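Putative glucoamylase (Bacteroides uniformis, PDB 4GL3) probably acts as a glycoside hydrolase of the glucoamylase type, releasing glucose from glucans. Local coordinates at residues Y200-E213 and P404-T416. Numbering follows the deposited sequence. Where two conformers were deposited one is given.
Sequences YILGASSPTYPIAE and PDVQKGLRRLGFT
The guanidinium of Arg412 receives Ile211 O at its edge, in plane, and Ala204 O also lies near that plane. The Phe415 ring carries Leu410 CD2 on one face, offset toward the rim, and has Leu410 O at its edge, in plane, while Ile201 CD1 meets Phe415 CE1 obliquely at 3.7 Å. Arg412 NH1 and NH2 both donate to Ile211 O, at 2.9 and 3.0 Å. Arg412 NH1 also reaches a lone pair of Ala204 O (2.9 Å, N-H...O angle 157°), so three bonds fix the group's rotation. A bend at chi3 (70°) turns the guanidinium toward these carbonyls. Water 3, also at the edge, links NH2 to Glu213 OE2. Replacing Arg412 by alanine is likely to leave both carbonyls without these donors and the 206-212 loop less firmly held. Helical segments 200-205 and 404-412 cross at 103°, their axes 7.5 Å apart, within what is probably the alpha-helical toroid of the six-hairpin clan. Gly409 permits this closeness, since a CB there would clash with Ser205 OG. Ser205 OG donates back to Ile201 O at 2.7 Å. Leu413, in the turn closed by the Schellman motif at Gly414, sets CG against Ala204 CB at 3.7 Å. Water 1 bridges Ser205 O and Asp405 OD1, while Asp405 OD2 bonds Trp159 NE1.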
ATOM      1  N   TYR A 200      13.162  -3.551   1.260  1.00 23.32           N
ATOM      2  CA  TYR A 200      14.550  -3.404   1.712  1.00 23.58           C
ATOM      3  C   TYR A 200      14.628  -3.034   3.181  1.00 23.73           C
ATOM      4  O   TYR A 200      15.501  -3.547   3.890  1.00 21.95           O
ATOM      5  CB  TYR A 200      15.309  -2.373   0.878  1.00 21.52           C
ATOM      6  CG  TYR A 200      15.689  -2.918  -0.484  1.00 23.23           C
ATOM      7  CD1 TYR A 200      14.779  -2.898  -1.562  1.00 20.64           C
ATOM      8  CD2 TYR A 200      16.932  -3.516  -0.696  1.00 23.08           C
ATOM      9  CE1 TYR A 200      15.113  -3.452  -2.803  1.00 23.57           C
ATOM     10  CE2 TYR A 200      17.265  -4.068  -1.937  1.00 22.29           C
ATOM     11  CZ  TYR A 200      16.369  -4.045  -2.984  1.00 23.69           C
ATOM     12  OH  TYR A 200      16.741  -4.590  -4.229  1.00 21.72           O
ATOM     13  N   ILE A 201      13.711  -2.173   3.647  1.00 23.23           N
ATOM     14  CA  ILE A 201      13.677  -1.808   5.073  1.00 22.53           C
ATOM     15  C   ILE A 201      13.385  -3.045   5.944  1.00 21.70           C
ATOM     16  O   ILE A 201      14.074  -3.262   6.917  1.00 23.70           O
ATOM     17  CB  ILE A 201      12.614  -0.713   5.398  1.00 25.31           C
ATOM     18  CG1 ILE A 201      12.763   0.561   4.551  1.00 30.77           C
ATOM     19  CG2 ILE A 201      12.564  -0.397   6.886  1.00 23.95           C
ATOM     20  CD1 ILE A 201      14.129   1.049   4.403  1.00 30.24           C
ATOM     21  N   LEU A 202      12.381  -3.859   5.577  1.00 23.35           N
ATOM     22  CA  LEU A 202      12.087  -5.076   6.346  1.00 24.73           C
ATOM     23  C   LEU A 202      13.250  -6.074   6.240  1.00 23.94           C
ATOM     24  O   LEU A 202      13.655  -6.697   7.242  1.00 24.14           O
ATOM     25  CB  LEU A 202      10.778  -5.723   5.900  1.00 25.38           C
ATOM     26  CG  LEU A 202       9.478  -4.911   6.174  1.00 25.87           C
ATOM     27  CD1 LEU A 202       8.228  -5.563   5.591  1.00 23.28           C
ATOM     28  CD2 LEU A 202       9.329  -4.684   7.662  1.00 25.96           C
ATOM     29  N   GLY A 203      13.797  -6.230   5.047  1.00 24.34           N
ATOM     30  CA  GLY A 203      14.998  -7.094   4.875  1.00 22.72           C
ATOM     31  C   GLY A 203      16.123  -6.688   5.821  1.00 23.89           C
ATOM     32  O   GLY A 203      16.802  -7.533   6.390  1.00 23.60           O
ATOM     33  N   ALA A 204      16.338  -5.390   5.991  1.00 20.69           N
ATOM     34  CA  ALA A 204      17.416  -4.878   6.848  1.00 23.36           C
ATOM     35  C   ALA A 204      17.065  -5.053   8.319  1.00 23.32           C
ATOM     36  O   ALA A 204      17.979  -5.115   9.158  1.00 23.53           O
ATOM     37  CB  ALA A 204      17.699  -3.390   6.570  1.00 24.06           C
ATOM     38  N   SER A 205      15.756  -5.098   8.606  1.00 24.57           N
ATOM     39  CA  SER A 205      15.224  -5.158   9.983  1.00 26.61           C
ATOM     40  C   SER A 205      15.134  -6.572  10.566  1.00 27.10           C
ATOM     41  O   SER A 205      14.987  -6.744  11.777  1.00 24.09           O
ATOM     42  CB  SER A 205      13.817  -4.537  10.048  1.00 24.54           C
ATOM     43  OG  SER A 205      13.781  -3.197   9.577  1.00 28.58           O
ATOM     44  N   SER A 206      15.205  -7.586   9.720  1.00 26.04           N
ATOM     45  CA  SER A 206      15.004  -8.987  10.168  1.00 23.43           C
ATOM     46  C   SER A 206      15.944  -9.407  11.280  1.00 25.67           C
ATOM     47  O   SER A 206      17.167  -9.194  11.178  1.00 25.87           O
ATOM     48  CB  SER A 206      15.182  -9.960   8.990  1.00 21.68           C
ATOM     49  OG  SER A 206      14.935 -11.305   9.397  1.00 24.24           O
ATOM     50  N   PRO A 207      15.402 -10.007  12.359  1.00 24.08           N
ATOM     51  CA  PRO A 207      16.276 -10.523  13.398  1.00 27.88           C
ATOM     52  C   PRO A 207      16.916 -11.866  13.031  1.00 25.93           C
ATOM     53  O   PRO A 207      17.785 -12.326  13.748  1.00 27.95           O
ATOM     54  CB  PRO A 207      15.320 -10.726  14.583  1.00 30.69           C
ATOM     55  CG  PRO A 207      14.016 -11.064  13.918  1.00 26.61           C
ATOM     56  CD  PRO A 207      13.983 -10.123  12.749  1.00 26.83           C
ATOM     57  N   THR A 208      16.492 -12.485  11.932  1.00 25.26           N
ATOM     58  CA  THR A 208      16.846 -13.867  11.657  1.00 26.55           C
ATOM     59  C   THR A 208      17.446 -14.081  10.282  1.00 25.11           C
ATOM     60  O   THR A 208      18.333 -14.870  10.155  1.00 26.80           O
ATOM     61  CB  THR A 208      15.579 -14.730  11.772  1.00 27.77           C
ATOM     62  OG1 THR A 208      14.506 -14.032  11.127  1.00 22.42           O
ATOM     63  CG2 THR A 208      15.213 -14.979  13.287  1.00 25.06           C
ATOM     64  N   TYR A 209      16.971 -13.379   9.257  1.00 21.29           N
ATOM     65  CA  TYR A 209      17.474 -13.533   7.883  1.00 21.38           C
ATOM     66  C   TYR A 209      17.703 -12.147   7.238  1.00 18.50           C
ATOM     67  O   TYR A 209      17.143 -11.844   6.198  1.00 19.68           O
ATOM     68  CB  TYR A 209      16.435 -14.291   7.070  1.00 20.94           C
ATOM     69  CG  TYR A 209      16.130 -15.652   7.605  1.00 22.13           C
ATOM     70  CD1 TYR A 209      16.988 -16.735   7.324  1.00 22.66           C
ATOM     71  CD2 TYR A 209      15.001 -15.878   8.416  1.00 24.25           C
ATOM     72  CE1 TYR A 209      16.730 -18.010   7.833  1.00 24.89           C
ATOM     73  CE2 TYR A 209      14.738 -17.148   8.934  1.00 25.86           C
ATOM     74  CZ  TYR A 209      15.585 -18.205   8.624  1.00 25.14           C
ATOM     75  OH  TYR A 209      15.352 -19.454   9.128  1.00 28.82           O
ATOM     76  N   PRO A 210      18.493 -11.299   7.879  1.00 21.91           N
ATOM     77  CA  PRO A 210      18.676  -9.917   7.375  1.00 24.22           C
ATOM     78  C   PRO A 210      19.565  -9.848   6.124  1.00 24.98           C
ATOM     79  O   PRO A 210      20.410 -10.732   5.896  1.00 22.23           O
ATOM     80  CB  PRO A 210      19.402  -9.214   8.514  1.00 26.65           C
ATOM     81  CG  PRO A 210      20.182 -10.317   9.175  1.00 27.43           C
ATOM     82  CD  PRO A 210      19.253 -11.541   9.103  1.00 23.75           C
ATOM     83  N   ILE A 211      19.345  -8.807   5.342  1.00 23.30           N
ATOM     84  CA  ILE A 211      20.214  -8.453   4.207  1.00 23.45           C
ATOM     85  C   ILE A 211      21.428  -7.647   4.656  1.00 24.57           C
ATOM     86  O   ILE A 211      21.397  -6.951   5.664  1.00 25.88           O
ATOM     87  CB  ILE A 211      19.430  -7.700   3.104  1.00 20.72           C
ATOM     88  CG1 ILE A 211      18.907  -6.335   3.651  1.00 25.05           C
ATOM     89  CG2 ILE A 211      18.287  -8.554   2.554  1.00 19.88           C
ATOM     90  CD1 ILE A 211      18.437  -5.385   2.597  1.00 22.70           C
ATOM     91  N   ALA A 212      22.516  -7.762   3.900  1.00 28.62           N
ATOM     92  CA  ALA A 212      23.667  -6.883   4.060  1.00 26.34           C
ATOM     93  C   ALA A 212      23.274  -5.446   3.626  1.00 27.91           C
ATOM     94  O   ALA A 212      22.385  -5.247   2.808  1.00 23.10           O
ATOM     95  CB  ALA A 212      24.877  -7.413   3.242  1.00 24.41           C
ATOM     96  N   GLU A 213      23.941  -4.448   4.181  1.00 26.84           N
ATOM     97  CA  GLU A 213      23.682  -3.051   3.824  1.00 30.16           C
ATOM     98  C   GLU A 213      23.913  -2.792   2.361  1.00 30.18           C
ATOM     99  O   GLU A 213      23.181  -2.008   1.745  1.00 26.37           O
ATOM    100  CB  GLU A 213      24.594  -2.110   4.647  1.00 33.09           C
ATOM    101  CG  GLU A 213      24.252  -2.133   6.128  1.00 37.32           C
ATOM    102  CD  GLU A 213      25.360  -1.552   6.983  1.00 51.30           C
ATOM    103  OE1 GLU A 213      26.016  -0.584   6.498  1.00 44.16           O
ATOM    104  OE2 GLU A 213      25.571  -2.068   8.114  1.00 55.54           O
ATOM    105  N   PRO A 404      10.715  -2.414  17.476  1.00 30.98           N
ATOM    106  CA  PRO A 404      12.155  -2.330  17.660  1.00 32.90           C
ATOM    107  C   PRO A 404      13.018  -2.917  16.528  1.00 30.65           C
ATOM    108  O   PRO A 404      14.157  -2.491  16.367  1.00 30.78           O
ATOM    109  CB  PRO A 404      12.395  -3.107  18.958  1.00 32.36           C
ATOM    110  CG  PRO A 404      11.246  -4.044  19.058  1.00 36.98           C
ATOM    111  CD  PRO A 404      10.086  -3.214  18.540  1.00 32.52           C
ATOM    112  N   ASP A 405      12.520  -3.890  15.783  1.00 28.41           N
ATOM    113  CA  ASP A 405      13.288  -4.402  14.651  1.00 28.33           C
ATOM    114  C   ASP A 405      13.278  -3.365  13.482  1.00 28.11           C
ATOM    115  O   ASP A 405      14.300  -3.187  12.797  1.00 26.84           O
ATOM    116  CB  ASP A 405      12.770  -5.756  14.174  1.00 26.38           C
ATOM    117  CG  ASP A 405      13.074  -6.902  15.127  1.00 31.02           C
ATOM    118  OD1 ASP A 405      14.063  -6.854  15.863  1.00 31.04           O
ATOM    119  OD2 ASP A 405      12.300  -7.871  15.109  1.00 29.72           O
ATOM    120  N   VAL A 406      12.150  -2.677  13.281  1.00 30.21           N
ATOM    121  CA  VAL A 406      12.024  -1.634  12.239  1.00 27.03           C
ATOM    122  C   VAL A 406      13.041  -0.522  12.574  1.00 28.19           C
ATOM    123  O   VAL A 406      13.834  -0.101  11.724  1.00 29.78           O
ATOM    124  CB  VAL A 406      10.593  -1.088  12.104  1.00 28.53           C
ATOM    125  CG1 VAL A 406      10.550   0.155  11.218  1.00 24.06           C
ATOM    126  CG2 VAL A 406       9.627  -2.155  11.576  1.00 25.48           C
ATOM    127  N   GLN A 407      13.089  -0.092  13.825  1.00 29.44           N
ATOM    128  CA  GLN A 407      14.069   0.906  14.212  1.00 30.67           C
ATOM    129  C   GLN A 407      15.506   0.437  13.984  1.00 32.05           C
ATOM    130  O   GLN A 407      16.325   1.219  13.548  1.00 29.64           O
ATOM    131  CB  GLN A 407      13.883   1.369  15.659  1.00 31.17           C
ATOM    132  CG  GLN A 407      12.517   2.020  15.868  1.00 34.20           C
ATOM    133  CD  GLN A 407      12.351   2.725  17.203  1.00 37.89           C
ATOM    134  OE1 GLN A 407      13.298   2.846  17.975  1.00 38.84           O
ATOM    135  NE2 GLN A 407      11.142   3.242  17.450  1.00 35.00           N
ATOM    136  N   LYS A 408      15.806  -0.824  14.265  1.00 30.78           N
ATOM    137  CA  LYS A 408      17.160  -1.350  14.020  1.00 33.27           C
ATOM    138  C   LYS A 408      17.480  -1.344  12.548  1.00 28.14           C
ATOM    139  O   LYS A 408      18.564  -0.956  12.173  1.00 29.54           O
ATOM    140  CB  LYS A 408      17.388  -2.770  14.589  1.00 33.24           C
ATOM    141  CG  LYS A 408      17.521  -2.779  16.093  1.00 48.25           C
ATOM    142  CD  LYS A 408      17.462  -4.180  16.701  1.00 58.14           C
ATOM    143  CE  LYS A 408      17.325  -4.111  18.229  1.00 61.83           C
ATOM    144  NZ  LYS A 408      17.522  -5.455  18.847  1.00 56.55           N
ATOM    145  N   GLY A 409      16.551  -1.821  11.726  1.00 25.92           N
ATOM    146  CA  GLY A 409      16.726  -1.818  10.284  1.00 25.89           C
ATOM    147  C   GLY A 409      17.006  -0.439   9.680  1.00 28.90           C
ATOM    148  O   GLY A 409      17.942  -0.271   8.861  1.00 25.88           O
ATOM    149  N   LEU A 410      16.219   0.541  10.083  1.00 29.34           N
ATOM    150  CA  LEU A 410      16.391   1.903   9.571  1.00 29.00           C
ATOM    151  C   LEU A 410      17.757   2.425   9.952  1.00 30.93           C
ATOM    152  O   LEU A 410      18.407   3.051   9.133  1.00 33.14           O
ATOM    153  CB  LEU A 410      15.300   2.818  10.093  1.00 29.97           C
ATOM    154  CG  LEU A 410      13.890   2.620   9.541  1.00 29.44           C
ATOM    155  CD1 LEU A 410      12.876   3.459  10.343  1.00 32.32           C
ATOM    156  CD2 LEU A 410      13.827   2.978   8.057  1.00 26.74           C
ATOM    157  N   ARG A 411      18.207   2.186  11.185  1.00 29.28           N
ATOM    158  CA  ARG A 411      19.544   2.614  11.584  0.50 32.96           C
ATOM    159  C   ARG A 411      20.632   1.937  10.757  1.00 36.88           C
ATOM    160  O   ARG A 411      21.557   2.591  10.325  1.00 34.65           O
ATOM    161  CB  ARG A 411      19.824   2.351  13.064  0.50 36.85           C
ATOM    162  CG  ARG A 411      19.203   3.367  13.978  0.50 37.79           C
ATOM    163  CD  ARG A 411      19.956   3.451  15.293  0.50 43.63           C
ATOM    164  NE  ARG A 411      19.061   3.906  16.337  0.50 42.62           N
ATOM    165  CZ  ARG A 411      18.883   5.176  16.655  0.50 42.68           C
ATOM    166  NH1 ARG A 411      19.560   6.132  16.025  0.50 35.85           N
ATOM    167  NH2 ARG A 411      18.025   5.485  17.616  0.50 47.72           N
ATOM    168  N   ARG A 412      20.514   0.621  10.526  1.00 32.86           N
ATOM    169  CA  ARG A 412      21.504  -0.110   9.720  1.00 33.01           C
ATOM    170  C   ARG A 412      21.656   0.532   8.340  1.00 29.16           C
ATOM    171  O   ARG A 412      22.758   0.605   7.830  1.00 31.60           O
ATOM    172  CB  ARG A 412      21.110  -1.604   9.528  1.00 32.22           C
ATOM    173  CG  ARG A 412      21.271  -2.431  10.762  1.00 33.04           C
ATOM    174  CD  ARG A 412      21.002  -3.894  10.479  1.00 32.85           C
ATOM    175  NE  ARG A 412      22.068  -4.470   9.665  1.00 29.13           N
ATOM    176  CZ  ARG A 412      21.894  -5.178   8.561  1.00 27.76           C
ATOM    177  NH1 ARG A 412      20.693  -5.465   8.104  1.00 27.96           N
ATOM    178  NH2 ARG A 412      22.949  -5.604   7.896  1.00 27.40           N
ATOM    179  N   LEU A 413      20.547   0.993   7.749  1.00 28.12           N
ATOM    180  CA  LEU A 413      20.562   1.558   6.431  1.00 28.64           C
ATOM    181  C   LEU A 413      20.933   3.041   6.417  1.00 34.60           C
ATOM    182  O   LEU A 413      20.986   3.618   5.364  1.00 35.70           O
ATOM    183  CB  LEU A 413      19.239   1.319   5.711  1.00 29.39           C
ATOM    184  CG  LEU A 413      18.898  -0.133   5.424  1.00 25.61           C
ATOM    185  CD1 LEU A 413      17.585  -0.225   4.664  1.00 22.99           C
ATOM    186  CD2 LEU A 413      20.059  -0.839   4.724  1.00 23.44           C
ATOM    187  N   GLY A 414      21.233   3.635   7.574  1.00 33.65           N
ATOM    188  CA  GLY A 414      21.707   4.991   7.633  1.00 34.50           C
ATOM    189  C   GLY A 414      20.607   6.026   7.745  1.00 33.19           C
ATOM    190  O   GLY A 414      20.856   7.195   7.539  1.00 32.57           O
ATOM    191  N   PHE A 415      19.397   5.642   8.098  1.00 29.53           N
ATOM    192  CA  PHE A 415      18.313   6.650   8.173  1.00 27.83           C
ATOM    193  C   PHE A 415      18.394   7.474   9.445  1.00 33.33           C
ATOM    194  O   PHE A 415      18.876   6.980  10.450  1.00 33.43           O
ATOM    195  CB  PHE A 415      16.945   6.019   8.186  1.00 28.35           C
ATOM    196  CG  PHE A 415      16.475   5.547   6.859  1.00 29.26           C
ATOM    197  CD1 PHE A 415      16.909   4.331   6.350  1.00 29.58           C
ATOM    198  CD2 PHE A 415      15.620   6.314   6.112  1.00 28.94           C
ATOM    199  CE1 PHE A 415      16.442   3.875   5.127  1.00 29.53           C
ATOM    200  CE2 PHE A 415      15.177   5.890   4.893  1.00 30.55           C
ATOM    201  CZ  PHE A 415      15.581   4.650   4.399  1.00 29.71           C
ATOM    202  N   THR A 416      17.930   8.729   9.374  1.00 31.77           N
ATOM    203  CA  THR A 416      17.575   9.528  10.557  1.00 36.03           C
ATOM    204  C   THR A 416      16.044   9.776  10.489  1.00 39.09           C
ATOM    205  O   THR A 416      15.415   9.747   9.399  1.00 32.56           O
ATOM    206  CB  THR A 416      18.316  10.870  10.604  1.00 36.75           C
ATOM    207  OG1 THR A 416      18.058  11.542   9.375  1.00 40.55           O
ATOM    208  CG2 THR A 416      19.862  10.699  10.790  1.00 35.61           C
TER
HETATM  209  O   HOH W   1      16.372  -6.700  14.171  1.00 34.17           O
HETATM  210  O   HOH W   2      23.882   1.711   5.557  1.00 34.10           O
HETATM  211  O   HOH W   3      25.582  -4.540   8.750  1.00 51.30           O